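Local coordinates for purine phosphoribosyltransferase (Pyrococcus horikoshii, PDB 1VDM), which probably transfers a phosphoribosyl group to or from purine bases, in the manner of the type I phosphoribosyltransferases, at residues R13-L18 and S45-D50; V101-V106 and I114-L119. All coordinates share one frame; numbering follows the deposited sequence.

Contact 1 (R13-L18 and S45-D50); sequences RAIFAL and SHILGD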
ATOM      1  N   ARG G  13      28.600  -7.100  -9.020  1.00 27.04           N
ATOM      2  CA  ARG G  13      29.121  -8.410  -9.382  1.00 28.79           C
ATOM      3  C   ARG G  13      30.577  -8.596  -8.942  1.00 30.12           C
ATOM      4  O   ARG G  13      30.981  -9.690  -8.526  1.00 30.25           O
ATOM      5  CB  ARG G  13      29.011  -8.632 -10.884  1.00 26.62           C
ATOM      6  CG  ARG G  13      27.615  -8.916 -11.347  1.00 26.37           C
ATOM      7  CD  ARG G  13      27.618  -9.205 -12.823  1.00 28.05           C
ATOM      8  NE  ARG G  13      27.635  -7.993 -13.633  1.00 27.99           N
ATOM      9  CZ  ARG G  13      27.659  -7.992 -14.959  1.00 29.44           C
ATOM     10  NH1 ARG G  13      27.683  -9.137 -15.629  1.00 29.47           N
ATOM     11  NH2 ARG G  13      27.608  -6.848 -15.616  1.00 29.81           N
ATOM     12  N   ALA G  14      31.359  -7.525  -9.031  1.00 31.68           N
ATOM     13  CA  ALA G  14      32.758  -7.575  -8.638  1.00 32.14           C
ATOM     14  C   ALA G  14      32.860  -7.782  -7.139  1.00 33.40           C
ATOM     15  O   ALA G  14      33.706  -8.539  -6.664  1.00 33.20           O
ATOM     16  CB  ALA G  14      33.463  -6.282  -9.031  1.00 30.49           C
ATOM     17  N   ILE G  15      32.003  -7.092  -6.392  1.00 34.81           N
ATOM     18  CA  ILE G  15      32.005  -7.210  -4.941  1.00 34.78           C
ATOM     19  C   ILE G  15      31.562  -8.603  -4.508  1.00 36.60           C
ATOM     20  O   ILE G  15      32.100  -9.151  -3.552  1.00 37.24           O
ATOM     21  CB  ILE G  15      31.074  -6.168  -4.295  1.00 35.97           C
ATOM     22  CG1 ILE G  15      31.673  -4.775  -4.446  1.00 33.42           C
ATOM     23  CG2 ILE G  15      30.863  -6.490  -2.816  1.00 35.09           C
ATOM     24  CD1 ILE G  15      30.801  -3.691  -3.862  1.00 35.31           C
ATOM     25  N   PHE G  16      30.586  -9.172  -5.212  1.00 37.77           N
ATOM     26  CA  PHE G  16      30.100 -10.509  -4.877  1.00 38.90           C
ATOM     27  C   PHE G  16      31.187 -11.550  -5.107  1.00 36.53           C
ATOM     28  O   PHE G  16      31.333 -12.490  -4.315  1.00 35.23           O
ATOM     29  CB  PHE G  16      28.834 -10.866  -5.685  1.00 41.31           C
ATOM     30  CG  PHE G  16      27.547 -10.408  -5.030  1.00 45.38           C
ATOM     31  CD1 PHE G  16      27.183 -10.884  -3.767  1.00 46.60           C
ATOM     32  CD2 PHE G  16      26.716  -9.471  -5.656  1.00 46.49           C
ATOM     33  CE1 PHE G  16      26.006 -10.428  -3.129  1.00 45.13           C
ATOM     34  CE2 PHE G  16      25.541  -9.012  -5.028  1.00 46.03           C
ATOM     35  CZ  PHE G  16      25.190  -9.494  -3.760  1.00 44.62           C
ATOM     36  N   ALA G  17      31.951 -11.371  -6.181  1.00 35.67           N
ATOM     37  CA  ALA G  17      33.043 -12.282  -6.517  1.00 34.83           C
ATOM     38  C   ALA G  17      34.124 -12.222  -5.438  1.00 35.10           C
ATOM     39  O   ALA G  17      34.640 -13.244  -4.994  1.00 34.86           O
ATOM     40  CB  ALA G  17      33.628 -11.914  -7.875  1.00 31.57           C
ATOM     41  N   LEU G  18      34.462 -11.014  -5.016  1.00 36.69           N
ATOM     42  CA  LEU G  18      35.470 -10.834  -3.991  1.00 37.63           C
ATOM     43  C   LEU G  18      35.008 -11.500  -2.704  1.00 39.38           C
ATOM     44  O   LEU G  18      35.784 -12.177  -2.038  1.00 39.83           O
ATOM     45  CB  LEU G  18      35.722  -9.338  -3.757  1.00 37.12           C
ATOM     46  CG  LEU G  18      36.329  -8.607  -4.959  1.00 38.88           C
ATOM     47  CD1 LEU G  18      36.202  -7.093  -4.793  1.00 39.20           C
ATOM     48  CD2 LEU G  18      37.791  -9.015  -5.106  1.00 39.47           C
ATOM     49  N   SER G  45      31.138  -5.507   4.324  1.00 43.83           N
ATOM     50  CA  SER G  45      30.855  -5.605   5.753  1.00 45.85           C
ATOM     51  C   SER G  45      29.535  -6.354   5.959  1.00 47.32           C
ATOM     52  O   SER G  45      29.416  -7.177   6.864  1.00 48.02           O
ATOM     53  CB  SER G  45      30.751  -4.217   6.378  1.00 45.70           C
ATOM     54  OG  SER G  45      30.480  -4.322   7.763  1.00 46.66           O
ATOM     55  N   HIS G  46      28.555  -6.057   5.110  1.00 47.60           N
ATOM     56  CA  HIS G  46      27.241  -6.689   5.161  1.00 47.92           C
ATOM     57  C   HIS G  46      27.299  -8.134   4.655  1.00 48.51           C
ATOM     58  O   HIS G  46      26.896  -9.055   5.360  1.00 49.85           O
ATOM     59  CB  HIS G  46      26.239  -5.894   4.308  1.00 48.00           C
ATOM     60  CG  HIS G  46      25.798  -4.603   4.928  1.00 47.62           C
ATOM     61  ND1 HIS G  46      24.867  -4.543   5.942  1.00 48.58           N
ATOM     62  CD2 HIS G  46      26.160  -3.321   4.676  1.00 47.97           C
ATOM     63  CE1 HIS G  46      24.673  -3.281   6.287  1.00 48.18           C
ATOM     64  NE2 HIS G  46      25.445  -2.521   5.534  1.00 47.74           N
ATOM     65  N   ILE G  47      27.814  -8.322   3.440  1.00 48.69           N
ATOM     66  CA  ILE G  47      27.920  -9.640   2.814  1.00 46.91           C
ATOM     67  C   ILE G  47      28.700 -10.688   3.608  1.00 49.15           C
ATOM     68  O   ILE G  47      28.465 -11.884   3.453  1.00 50.52           O
ATOM     69  CB  ILE G  47      28.568  -9.547   1.418  1.00 44.29           C
ATOM     70  CG1 ILE G  47      27.818  -8.537   0.552  1.00 43.19           C
ATOM     71  CG2 ILE G  47      28.532 -10.907   0.739  1.00 44.84           C
ATOM     72  CD1 ILE G  47      28.365  -8.421  -0.856  1.00 42.03           C
ATOM     73  N   LEU G  48      29.626 -10.254   4.452  1.00 50.23           N
ATOM     74  CA  LEU G  48      30.422 -11.198   5.223  1.00 52.29           C
ATOM     75  C   LEU G  48      29.984 -11.380   6.679  1.00 54.55           C
ATOM     76  O   LEU G  48      30.804 -11.711   7.540  1.00 56.36           O
ATOM     77  CB  LEU G  48      31.895 -10.785   5.182  1.00 50.70           C
ATOM     78  CG  LEU G  48      32.576 -10.816   3.810  1.00 49.49           C
ATOM     79  CD1 LEU G  48      33.987 -10.279   3.949  1.00 48.99           C
ATOM     80  CD2 LEU G  48      32.598 -12.233   3.261  1.00 48.53           C
ATOM     81  N   GLY G  49      28.700 -11.161   6.959  1.00 55.88           N
ATOM     82  CA  GLY G  49      28.209 -11.330   8.315  1.00 57.48           C
ATOM     83  C   GLY G  49      28.416 -10.142   9.240  1.00 58.66           C
ATOM     84  O   GLY G  49      28.882 -10.297  10.370  1.00 59.30           O
ATOM     85  N   ASP G  50      28.055  -8.957   8.762  1.00 59.60           N
ATOM     86  CA  ASP G  50      28.195  -7.727   9.536  1.00 60.81           C
ATOM     87  C   ASP G  50      29.449  -7.657  10.396  1.00 59.67           C
ATOM     88  O   ASP G  50      29.367  -7.353  11.587  1.00 60.42           O
ATOM     89  CB  ASP G  50      26.964  -7.503  10.423  1.00 62.48           C
ATOM     90  CG  ASP G  50      25.761  -6.990   9.644  1.00 66.31           C
ATOM     91  OD1 ASP G  50      24.718  -6.709  10.279  1.00 68.54           O
ATOM     92  OD2 ASP G  50      25.854  -6.865   8.401  1.00 65.94           O
TER
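I47 puts the end of its side chain between I15 and F16, where two helices of the chain meet. I47 buries the largest share of surface here. The side chain of I47 sets out toward helix 8-23, and a single methyl, CD1, does the touching. With CG1 anti to the carbonyl carbon (chi1 -54°) and the outer torsion extended, CD1 is carried to the far end of a stretched chain. There it meets two neighbours in sequence. CD1 of I47 lies 3.7 Å from CG2 of I15. The same methyl is 3.8 Å from CE1 of F16 and 4.0 Å from CD1 of F16, so it meets the CD1-CE1 bond of the ring obliquely. The side chains of F16 and I47 cross at about a right angle.

I15 offers its short branch to I47. CG2 stands anti to the backbone N, while the longer CG1 arm is left for other neighbours. I15 also packs on P40, R43 and L44, so it faces several residues of helix 38-47. F16 also touches R43, and its ring stacks on F16 of a neighbouring subunit. E146 of a further subunit packs on I47. The contact therefore lies close to subunit interfaces.

The closest pair of CA atoms, F16 and I47, is 8.0 Å apart. The second helix ends just after I47. Every touching atom across the contact is carbon. The helices are held here by van der Waals contact and burial of apolar surface, with no directional bond to fix the rotation of the side chains.

Contact 2 (V101-V106 and I114-L119); sequences VVIEEV and IKIACL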
ATOM      1  N   VAL G 101      50.588   3.467   2.935  1.00 52.33           N
ATOM      2  CA  VAL G 101      50.393   4.232   4.158  1.00 53.03           C
ATOM      3  C   VAL G 101      49.423   3.487   5.078  1.00 54.42           C
ATOM      4  O   VAL G 101      49.618   3.427   6.292  1.00 55.03           O
ATOM      5  CB  VAL G 101      49.806   5.619   3.864  1.00 53.59           C
ATOM      6  CG1 VAL G 101      49.621   6.390   5.161  1.00 54.42           C
ATOM      7  CG2 VAL G 101      50.721   6.380   2.923  1.00 54.69           C
ATOM      8  N   VAL G 102      48.375   2.916   4.487  1.00 53.97           N
ATOM      9  CA  VAL G 102      47.367   2.178   5.249  1.00 51.86           C
ATOM     10  C   VAL G 102      47.908   0.871   5.825  1.00 51.70           C
ATOM     11  O   VAL G 102      47.511   0.467   6.914  1.00 51.85           O
ATOM     12  CB  VAL G 102      46.120   1.872   4.379  1.00 49.80           C
ATOM     13  CG1 VAL G 102      45.111   1.076   5.171  1.00 48.01           C
ATOM     14  CG2 VAL G 102      45.500   3.162   3.907  1.00 49.28           C
ATOM     15  N   ILE G 103      48.809   0.209   5.107  1.00 51.02           N
ATOM     16  CA  ILE G 103      49.369  -1.040   5.604  1.00 52.15           C
ATOM     17  C   ILE G 103      50.260  -0.772   6.809  1.00 54.13           C
ATOM     18  O   ILE G 103      50.496  -1.659   7.625  1.00 54.99           O
ATOM     19  CB  ILE G 103      50.181  -1.767   4.519  1.00 50.31           C
ATOM     20  CG1 ILE G 103      49.270  -2.098   3.337  1.00 50.09           C
ATOM     21  CG2 ILE G 103      50.779  -3.047   5.078  1.00 48.44           C
ATOM     22  CD1 ILE G 103      49.970  -2.802   2.204  1.00 49.24           C
ATOM     23  N   GLU G 104      50.744   0.460   6.926  1.00 57.39           N
ATOM     24  CA  GLU G 104      51.605   0.836   8.044  1.00 60.18           C
ATOM     25  C   GLU G 104      50.796   1.200   9.284  1.00 60.48           C
ATOM     26  O   GLU G 104      51.270   1.056  10.409  1.00 61.46           O
ATOM     27  CB  GLU G 104      52.511   2.010   7.651  1.00 61.48           C
ATOM     28  CG  GLU G 104      53.740   1.601   6.857  1.00 65.39           C
ATOM     29  CD  GLU G 104      54.789   0.904   7.715  1.00 68.14           C
ATOM     30  OE1 GLU G 104      55.740   0.327   7.142  1.00 69.69           O
ATOM     31  OE2 GLU G 104      54.666   0.943   8.961  1.00 68.10           O
ATOM     32  N   GLU G 105      49.581   1.686   9.078  1.00 60.50           N
ATOM     33  CA  GLU G 105      48.728   2.039  10.204  1.00 62.54           C
ATOM     34  C   GLU G 105      48.100   0.760  10.766  1.00 62.38           C
ATOM     35  O   GLU G 105      47.763   0.681  11.950  1.00 62.41           O
ATOM     36  CB  GLU G 105      47.639   3.017   9.753  1.00 63.88           C
ATOM     37  CG  GLU G 105      48.177   4.348   9.247  1.00 66.49           C
ATOM     38  CD  GLU G 105      49.038   5.054  10.278  1.00 68.75           C
ATOM     39  OE1 GLU G 105      48.530   5.340  11.385  1.00 70.51           O
ATOM     40  OE2 GLU G 105      50.224   5.320   9.981  1.00 69.72           O
ATOM     41  N   VAL G 106      47.964  -0.244   9.904  1.00 61.90           N
ATOM     42  CA  VAL G 106      47.391  -1.521  10.296  1.00 61.98           C
ATOM     43  C   VAL G 106      48.400  -2.371  11.061  1.00 62.39           C
ATOM     44  O   VAL G 106      48.021  -3.192  11.894  1.00 62.85           O
ATOM     45  CB  VAL G 106      46.903  -2.304   9.072  1.00 60.90           C
ATOM     46  CG1 VAL G 106      46.329  -3.634   9.502  1.00 59.37           C
ATOM     47  CG2 VAL G 106      45.855  -1.496   8.338  1.00 60.28           C
ATOM     48  N   ILE G 114      47.262  -9.818   7.196  1.00 56.15           N
ATOM     49  CA  ILE G 114      46.693  -8.734   6.411  1.00 54.12           C
ATOM     50  C   ILE G 114      46.542  -9.109   4.949  1.00 53.65           C
ATOM     51  O   ILE G 114      47.484  -9.589   4.321  1.00 55.87           O
ATOM     52  CB  ILE G 114      47.554  -7.465   6.491  1.00 53.43           C
ATOM     53  CG1 ILE G 114      47.622  -6.975   7.938  1.00 54.13           C
ATOM     54  CG2 ILE G 114      46.976  -6.386   5.594  1.00 50.64           C
ATOM     55  CD1 ILE G 114      48.606  -5.843   8.155  1.00 54.78           C
ATOM     56  N   LYS G 115      45.344  -8.890   4.422  1.00 50.69           N
ATOM     57  CA  LYS G 115      45.030  -9.174   3.031  1.00 47.83           C
ATOM     58  C   LYS G 115      44.490  -7.884   2.432  1.00 44.87           C
ATOM     59  O   LYS G 115      44.014  -7.012   3.153  1.00 43.45           O
ATOM     60  CB  LYS G 115      43.972 -10.270   2.935  1.00 50.22           C
ATOM     61  CG  LYS G 115      44.392 -11.469   2.104  1.00 54.04           C
ATOM     62  CD  LYS G 115      45.508 -12.253   2.781  1.00 55.18           C
ATOM     63  CE  LYS G 115      45.900 -13.468   1.956  1.00 56.62           C
ATOM     64  NZ  LYS G 115      47.067 -14.156   2.565  1.00 60.02           N
ATOM     65  N   ILE G 116      44.557  -7.761   1.115  1.00 42.95           N
ATOM     66  CA  ILE G 116      44.094  -6.547   0.453  1.00 40.76           C
ATOM     67  C   ILE G 116      43.169  -6.845  -0.709  1.00 38.71           C
ATOM     68  O   ILE G 116      43.510  -7.626  -1.607  1.00 37.81           O
ATOM     69  CB  ILE G 116      45.290  -5.719  -0.052  1.00 42.79           C
ATOM     70  CG1 ILE G 116      46.090  -5.207   1.149  1.00 43.14           C
ATOM     71  CG2 ILE G 116      44.806  -4.578  -0.944  1.00 43.33           C
ATOM     72  CD1 ILE G 116      47.423  -4.622   0.789  1.00 42.14           C
ATOM     73  N   ALA G 117      41.998  -6.210  -0.685  1.00 35.39           N
ATOM     74  CA  ALA G 117      41.001  -6.404  -1.727  1.00 33.95           C
ATOM     75  C   ALA G 117      40.649  -5.089  -2.408  1.00 33.75           C
ATOM     76  O   ALA G 117      40.437  -4.070  -1.747  1.00 32.63           O
ATOM     77  CB  ALA G 117      39.750  -7.039  -1.134  1.00 32.63           C
ATOM     78  N   CYS G 118      40.585  -5.129  -3.735  1.00 33.10           N
ATOM     79  CA  CYS G 118      40.268  -3.954  -4.539  1.00 34.63           C
ATOM     80  C   CYS G 118      39.386  -4.337  -5.705  1.00 33.29           C
ATOM     81  O   CYS G 118      39.376  -5.488  -6.137  1.00 32.43           O
ATOM     82  CB  CYS G 118      41.546  -3.319  -5.104  1.00 36.52           C
ATOM     83  SG  CYS G 118      42.606  -2.515  -3.904  1.00 44.78           S
ATOM     84  N   LEU G 119      38.647  -3.368  -6.221  1.00 31.96           N
ATOM     85  CA  LEU G 119      37.803  -3.630  -7.368  1.00 33.94           C
ATOM     86  C   LEU G 119      38.704  -3.788  -8.590  1.00 35.32           C
ATOM     87  O   LEU G 119      38.494  -4.679  -9.418  1.00 35.57           O
ATOM     88  CB  LEU G 119      36.843  -2.468  -7.591  1.00 30.96           C
ATOM     89  CG  LEU G 119      35.804  -2.241  -6.498  1.00 31.73           C
ATOM     90  CD1 LEU G 119      35.049  -0.933  -6.762  1.00 28.75           C
ATOM     91  CD2 LEU G 119      34.849  -3.439  -6.476  1.00 28.73           C
TER
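V106 and I114 reach toward each other tip to tip, while I103 and I116 cross at about a right angle. These two pairs make the contact between helix 97-107 and strand 113-118. In the first pair, CG1 of V106 is 3.4 Å from CD1 of I114. Both side chains leave the backbone toward the other segment. CG1 of V106 is anti to the backbone N (chi1 179°) and is the methyl that meets the isoleucine; CG1 of I114 also lies near it, at 3.9 Å.

In the second pair, CD1 of I103 comes within 3.4 Å of CD1 of I116. I116 points at the helix. I103 leaves its backbone to one side, but its extended CG1-CD1 arm brings the end of the chain closer to the strand. CD1 of I116 also sits 4.0 Å from CG1 of I103.

I114 and I116 are two residues apart on the strand, so both lie on the same face. I103 and V106 are three apart on the helix and share one side of it. V106 also packs on V86 and I88 of the adjacent strand 85-90, to which strand 113-118 is parallel. The chain thus runs from one strand through a helix to the next parallel strand: a beta-alpha-beta crossover, here in the central sheet of the type I phosphoribosyltransferase fold.

Contact 1 joins two helices, 8-23 and 38-47; contact 2 joins helix 97-107 to strand 113-118 of the central sheet. Both are wholly apolar across their segments, but contact 2 is purely aliphatic, while contact 1 adds an aromatic ring. Contact 2 lies nearer the centre of the chain yet is only partly buried, and no other protein chain of the assembly touches its segments. Contact 1 is farther out but buried, with other subunits packing around it. Their centres are about 17 Å apart, but the segments touch. L18 CD1 is 3.8 Å from C118 O, and I15 CG1 is 4.0 Å from L119 CD2. Helix 8-23 therefore packs against C118 and L119, at the end of segment 114-119.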